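Local structure of 2-dehydropantoate 2-reductase (Porphyromonas gingivalis, 2QYT) at residues Glu39-Ala44 and Pro71-Asp76; Arg45-Glu50 and Ser147-Ile152. The protein probably catalyses the NADPH-dependent reduction of ketopantoate to pantoic acid, a step in the biosynthesis of pantothenate. All coordinates share one frame; numbering follows the deposited sequence.

Contact 1: residues Glu39-Ala44 and Pro71-Asp76; sequences EVSWIA and PTCVTD
Val40 and Thr72 meet just ahead of the parallel pairing of Ser41-Ile43 with strand 73-75. Val40 N donates to the hydroxyl OG1 of Thr72 (3.0 Å), and Val40 O receives Thr72 N at 2.9 Å, in the carbonyl plane, as well as a weak bond from Cys73 N. Thr72 can serve here because OG1 sits beside its own backbone N (chi1 -48°), which lets a side-chain oxygen stand in for a strand carbonyl where regular pairing has not yet begun. From there the backbone takes over, with donors alternating between the strands: Trp42 N gives to Cys73 O at 2.9 Å, Thr75 N returns a bond to Trp42 O, and Ala44 N gives to Thr75 O. CA-H...O contacts from Ser41, Val74 and Ile43 fill in between these rungs.

On one face of the sheet Trp42 lays its indole against Pro71, whose CB stands 3.5 Å from the centroid of the six-membered ring, almost on its normal, in a CH-pi contact. A proline suits this place because its puckered ring offers polarised C-H groups to the indole. Val74 CG2 meets the indole at its edge and touches Trp42 CB. Ser41, Cys73, Ile43 and Thr75 occupy the other face; there Ile43 CD1 lies 3.9 Å from Thr75 CG2, while Thr75 OG1 turns to Glu80 and Asn77 N.

Strand 73-75 is the outermost of the five-stranded Rossmann-type sheet within this chain. The chemistry implies an edge strand joined mainly through its backbone, with the Thr72 hydroxyl and the Pro71 ring adding side-chain contacts just before it.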
loop_
_atom_site.group_PDB
_atom_site.type_symbol
_atom_site.label_atom_id
_atom_site.label_comp_id
_atom_site.label_asym_id
_atom_site.label_seq_id
_atom_site.Cartn_x
_atom_site.Cartn_y
_atom_site.Cartn_z
ATOM N N GLU A 39 1.050 21.113 5.754
ATOM C CA GLU A 39 2.249 20.705 6.494
ATOM C C GLU A 39 2.460 19.210 6.255
ATOM O O GLU A 39 1.554 18.427 6.461
ATOM C CB GLU A 39 2.110 20.998 8.005
ATOM C CG GLU A 39 1.990 22.464 8.327
ATOM C CD GLU A 39 1.818 22.741 9.823
ATOM O OE1 GLU A 39 1.890 21.786 10.657
ATOM O OE2 GLU A 39 1.585 23.931 10.164
ATOM N N VAL A 40 3.659 18.815 5.829
ATOM C CA VAL A 40 3.975 17.432 5.546
ATOM C C VAL A 40 5.144 16.965 6.428
ATOM O O VAL A 40 6.240 17.522 6.381
ATOM C CB VAL A 40 4.282 17.226 3.993
ATOM C CG1 VAL A 40 4.623 15.776 3.646
ATOM C CG2 VAL A 40 3.086 17.600 3.192
ATOM N N SER A 41 4.889 15.940 7.227
ATOM C CA SER A 41 5.916 15.368 8.097
ATOM C C SER A 41 6.216 13.954 7.693
ATOM O O SER A 41 5.355 13.282 7.133
ATOM C CB SER A 41 5.437 15.447 9.556
ATOM O OG SER A 41 5.031 16.803 9.823
ATOM N N TRP A 42 7.453 13.538 7.957
ATOM C CA TRP A 42 7.961 12.221 7.619
ATOM C C TRP A 42 8.530 11.550 8.823
ATOM O O TRP A 42 9.234 12.176 9.613
ATOM C CB TRP A 42 9.089 12.332 6.591
ATOM C CG TRP A 42 8.677 12.908 5.282
ATOM C CD1 TRP A 42 7.399 13.029 4.785
ATOM C CD2 TRP A 42 9.546 13.437 4.277
ATOM N NE1 TRP A 42 7.427 13.616 3.524
ATOM C CE2 TRP A 42 8.726 13.897 3.203
ATOM C CE3 TRP A 42 10.924 13.617 4.200
ATOM C CZ2 TRP A 42 9.256 14.496 2.054
ATOM C CZ3 TRP A 42 11.445 14.218 3.065
ATOM C CH2 TRP A 42 10.618 14.645 2.006
ATOM N N ILE A 43 8.234 10.264 8.982
ATOM C CA ILE A 43 8.877 9.502 10.026
ATOM C C ILE A 43 9.837 8.561 9.350
ATOM O O ILE A 43 9.414 7.700 8.644
ATOM C CB ILE A 43 7.876 8.721 10.896
ATOM C CG1 ILE A 43 6.791 9.676 11.455
ATOM C CG2 ILE A 43 8.614 7.833 11.969
ATOM C CD1 ILE A 43 7.299 10.808 12.458
ATOM N N ALA A 44 11.126 8.725 9.593
ATOM C CA ALA A 44 12.147 7.924 8.945
ATOM C C ALA A 44 13.136 7.672 10.026
ATOM O O ALA A 44 13.079 8.337 11.050
ATOM C CB ALA A 44 12.801 8.694 7.842
ATOM N N PRO A 71 10.610 18.459 3.493
ATOM C CA PRO A 71 9.392 18.340 4.289
ATOM C C PRO A 71 9.281 19.468 5.318
ATOM O O PRO A 71 10.258 20.157 5.601
ATOM C CB PRO A 71 9.608 17.014 5.028
ATOM C CG PRO A 71 11.114 17.005 5.315
ATOM C CD PRO A 71 11.754 17.727 4.101
ATOM N N THR A 72 8.096 19.648 5.893
ATOM C CA THR A 72 7.923 20.570 7.028
ATOM C C THR A 72 8.717 19.993 8.177
ATOM O O THR A 72 9.351 20.722 8.908
ATOM C CB THR A 72 6.444 20.693 7.450
ATOM O OG1 THR A 72 5.690 20.915 6.265
ATOM C CG2 THR A 72 6.202 21.905 8.484
ATOM N N CYS A 73 8.652 18.678 8.339
ATOM C CA CYS A 73 9.286 18.094 9.497
ATOM C C CYS A 73 9.674 16.682 9.117
ATOM O O CYS A 73 8.934 15.999 8.406
ATOM C CB CYS A 73 8.321 18.157 10.708
ATOM S SG CYS A 73 8.834 17.191 12.156
ATOM N N VAL A 74 10.868 16.269 9.547
ATOM C CA VAL A 74 11.298 14.883 9.388
ATOM C C VAL A 74 11.995 14.471 10.680
ATOM O O VAL A 74 12.803 15.217 11.235
ATOM C CB VAL A 74 12.221 14.631 8.138
ATOM C CG1 VAL A 74 13.567 15.422 8.302
ATOM C CG2 VAL A 74 12.538 13.116 7.998
ATOM N N THR A 75 11.657 13.270 11.155
ATOM C CA THR A 75 12.097 12.836 12.479
ATOM C C THR A 75 11.920 11.321 12.605
ATOM O O THR A 75 11.254 10.741 11.766
ATOM C CB THR A 75 11.364 13.632 13.635
ATOM O OG1 THR A 75 11.836 13.155 14.870
ATOM C CG2 THR A 75 9.820 13.476 13.626
ATOM N N ASP A 76 12.556 10.685 13.607
ATOM C CA ASP A 76 12.248 9.280 13.951
ATOM C C ASP A 76 11.229 9.185 15.077
ATOM O O ASP A 76 10.926 8.102 15.524
ATOM C CB ASP A 76 13.515 8.439 14.286
ATOM C CG ASP A 76 14.377 9.069 15.332
ATOM O OD1 ASP A 76 13.978 10.101 15.909
ATOM O OD2 ASP A 76 15.473 8.524 15.595
#

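Contact 2: residues Arg45-Glu50 and Ser147-Ile152; sequences RGAHLE and SAPGLI. With SO4 (sulfate ion), chain C.
The imidazole of His48 meets the turn at Pro149 and Gly150 with its edge: Gly150 N lies in the ring plane, only 8° out of it, and donates to ND1 at 2.9 Å with an N-H...N angle of 158°. Also near that plane, at CD2, is sulfate O1, 3.3 Å away. The ring is carried outward from the helix by a side chain whose CG lies anti to the backbone N (chi1 -166°). Since ND1 accepts from Gly150 and NE2 bonds to Leu16 O, the proton is probably on NE2; bonds at both ring nitrogens fix its rotation. Histidine suits the place because it can accept at one nitrogen and donate at the other.

Gly150 owes its position to a type II turn from Ala148 to Leu151, closed by Leu151 N to Ala148 O at 2.9 Å. Pro149 fits the first inner corner, and Gly150, with positive phi, the second, where glycine is at ease. Beside the bond, Pro149 packs on the helix, CB 3.7 Å from Ala47 O and CG 4.1 Å from Ala47 CB. Ile152 CD1 approaches His48 CE1 more loosely, at 4.4 Å.

The sulfate, probably from the crystallisation liquor, is held by Arg45 N, 2.7 Å from its O3, and by Leu16 N. The Arg45 side chain passes by with its aliphatic CG 3.6 Å from O3; its bond to the ion comes from the backbone N.

The whole joins the N-terminal part of helix 46-55 to the tip of the hairpin formed by strands 137-148 and 151-154, where Ser147 and Ala148 form a classic bulge opposite Leu151. Leu58 of strand 58-61 and Lys146 of strand 137-148 also touch His48, so the helix rests against the mixed sheet.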
loop_
_atom_site.group_PDB
_atom_site.type_symbol
_atom_site.label_atom_id
_atom_site.label_comp_id
_atom_site.label_asym_id
_atom_site.label_seq_id
_atom_site.Cartn_x
_atom_site.Cartn_y
_atom_site.Cartn_z
ATOM N N ARG A 45 14.048 6.717 9.829
ATOM C CA ARG A 45 15.033 6.459 10.866
ATOM C C ARG A 45 16.410 6.167 10.369
ATOM O O ARG A 45 16.643 6.019 9.149
ATOM C CB ARG A 45 14.549 5.355 11.804
ATOM C CG ARG A 45 13.932 4.121 11.144
ATOM C CD ARG A 45 13.032 3.451 12.193
ATOM N NE ARG A 45 11.602 3.646 11.909
ATOM C CZ ARG A 45 10.740 4.434 12.574
ATOM N NH1 ARG A 45 11.117 5.158 13.649
ATOM N NH2 ARG A 45 9.461 4.461 12.175
ATOM N N GLY A 46 17.341 6.135 11.325
ATOM C CA GLY A 46 18.741 5.776 11.076
ATOM C C GLY A 46 19.468 6.609 10.034
ATOM O O GLY A 46 19.361 7.848 10.023
ATOM N N ALA A 47 20.207 5.912 9.162
ATOM C CA ALA A 47 20.953 6.510 8.051
ATOM C C ALA A 47 20.083 7.215 7.064
ATOM O O ALA A 47 20.467 8.252 6.539
ATOM C CB ALA A 47 21.823 5.448 7.330
ATOM N N HIS A 48 18.924 6.638 6.783
ATOM C CA HIS A 48 17.950 7.270 5.913
ATOM C C HIS A 48 17.567 8.647 6.511
ATOM O O HIS A 48 17.778 9.681 5.883
ATOM C CB HIS A 48 16.745 6.358 5.771
ATOM C CG HIS A 48 15.814 6.732 4.663
ATOM N ND1 HIS A 48 16.254 7.207 3.437
ATOM C CD2 HIS A 48 14.466 6.652 4.577
ATOM C CE1 HIS A 48 15.210 7.407 2.649
ATOM N NE2 HIS A 48 14.110 7.121 3.335
ATOM N N LEU A 49 17.060 8.646 7.736
ATOM C CA LEU A 49 16.828 9.889 8.485
ATOM C C LEU A 49 18.031 10.829 8.455
ATOM O O LEU A 49 17.880 12.024 8.145
ATOM C CB LEU A 49 16.430 9.608 9.947
ATOM C CG LEU A 49 16.412 10.820 10.896
ATOM C CD1 LEU A 49 15.292 11.792 10.441
ATOM C CD2 LEU A 49 16.179 10.393 12.343
ATOM N N GLU A 50 19.226 10.324 8.771
ATOM C CA GLU A 50 20.402 11.215 8.797
ATOM C C GLU A 50 20.779 11.835 7.432
ATOM O O GLU A 50 21.163 13.019 7.376
ATOM C CB GLU A 50 21.611 10.573 9.507
ATOM C CG GLU A 50 21.402 10.503 11.071
ATOM C CD GLU A 50 20.922 11.874 11.734
ATOM O OE1 GLU A 50 21.633 12.913 11.524
ATOM O OE2 GLU A 50 19.847 11.911 12.451
ATOM N N SER A 147 16.620 3.319 -2.544
ATOM C CA SER A 147 17.815 2.650 -3.079
ATOM C C SER A 147 19.142 3.079 -2.408
ATOM O O SER A 147 20.182 2.501 -2.686
ATOM C CB SER A 147 17.914 2.818 -4.610
ATOM O OG SER A 147 18.004 4.204 -4.930
ATOM N N ALA A 148 19.085 4.098 -1.543
ATOM C CA ALA A 148 20.262 4.567 -0.804
ATOM C C ALA A 148 19.750 5.450 0.354
ATOM O O ALA A 148 18.604 5.899 0.334
ATOM C CB ALA A 148 21.242 5.338 -1.706
ATOM N N PRO A 149 20.563 5.614 1.419
ATOM C CA PRO A 149 20.118 6.546 2.432
ATOM C C PRO A 149 19.723 7.874 1.771
ATOM O O PRO A 149 20.487 8.451 1.011
ATOM C CB PRO A 149 21.347 6.678 3.321
ATOM C CG PRO A 149 21.984 5.321 3.249
ATOM C CD PRO A 149 21.831 4.946 1.802
ATOM N N GLY A 150 18.499 8.320 2.018
ATOM C CA GLY A 150 18.001 9.574 1.467
ATOM C C GLY A 150 17.584 9.580 0.011
ATOM O O GLY A 150 17.388 10.668 -0.565
ATOM N N LEU A 151 17.433 8.395 -0.594
ATOM C CA LEU A 151 17.165 8.341 -2.042
ATOM C C LEU A 151 16.101 7.331 -2.389
ATOM O O LEU A 151 16.209 6.162 -2.024
ATOM C CB LEU A 151 18.458 8.033 -2.830
ATOM C CG LEU A 151 18.323 7.921 -4.374
ATOM C CD1 LEU A 151 18.027 9.315 -5.020
ATOM C CD2 LEU A 151 19.523 7.233 -5.089
ATOM N N ILE A 152 15.094 7.781 -3.124
ATOM C CA ILE A 152 14.093 6.914 -3.719
ATOM C C ILE A 152 14.335 6.860 -5.230
ATOM O O ILE A 152 14.563 7.902 -5.896
ATOM C CB ILE A 152 12.627 7.438 -3.480
ATOM C CG1 ILE A 152 12.392 7.770 -1.982
ATOM C CG2 ILE A 152 11.605 6.440 -3.920
ATOM C CD1 ILE A 152 12.807 6.609 -1.008
HETATM S S SO4 C . 12.587 4.515 7.045
HETATM O O1 SO4 C . 11.876 5.509 6.266
HETATM O O2 SO4 C . 12.983 3.470 6.096
HETATM O O3 SO4 C . 13.787 5.069 7.666
HETATM O O4 SO4 C . 11.640 3.980 8.045
#

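The segments of contacts 1 and 2 alternate along the chain, and strand 38-43 of contact 1 leads through Ala44 into helix 46-55 of contact 2. Their centres are 13 Å apart, and Leu49, on the side of the helix turned from the hairpin, joins them, its CD1 3.9 Å from Val74 CG2 and its CD2 3.7 Å from Asp76 CG. The sulfate lies at the strand-to-helix junction, about 4 Å from the Ala44 side chain. Leu16, whose backbone N also bonds to it, belongs to the loop of a probable GxGxxG nucleotide-binding motif (Gly15, Gly17, Gly20). The sulfate may mark where a phosphate of NADP(H) binds, as in other NADP-dependent Rossmann-type enzymes.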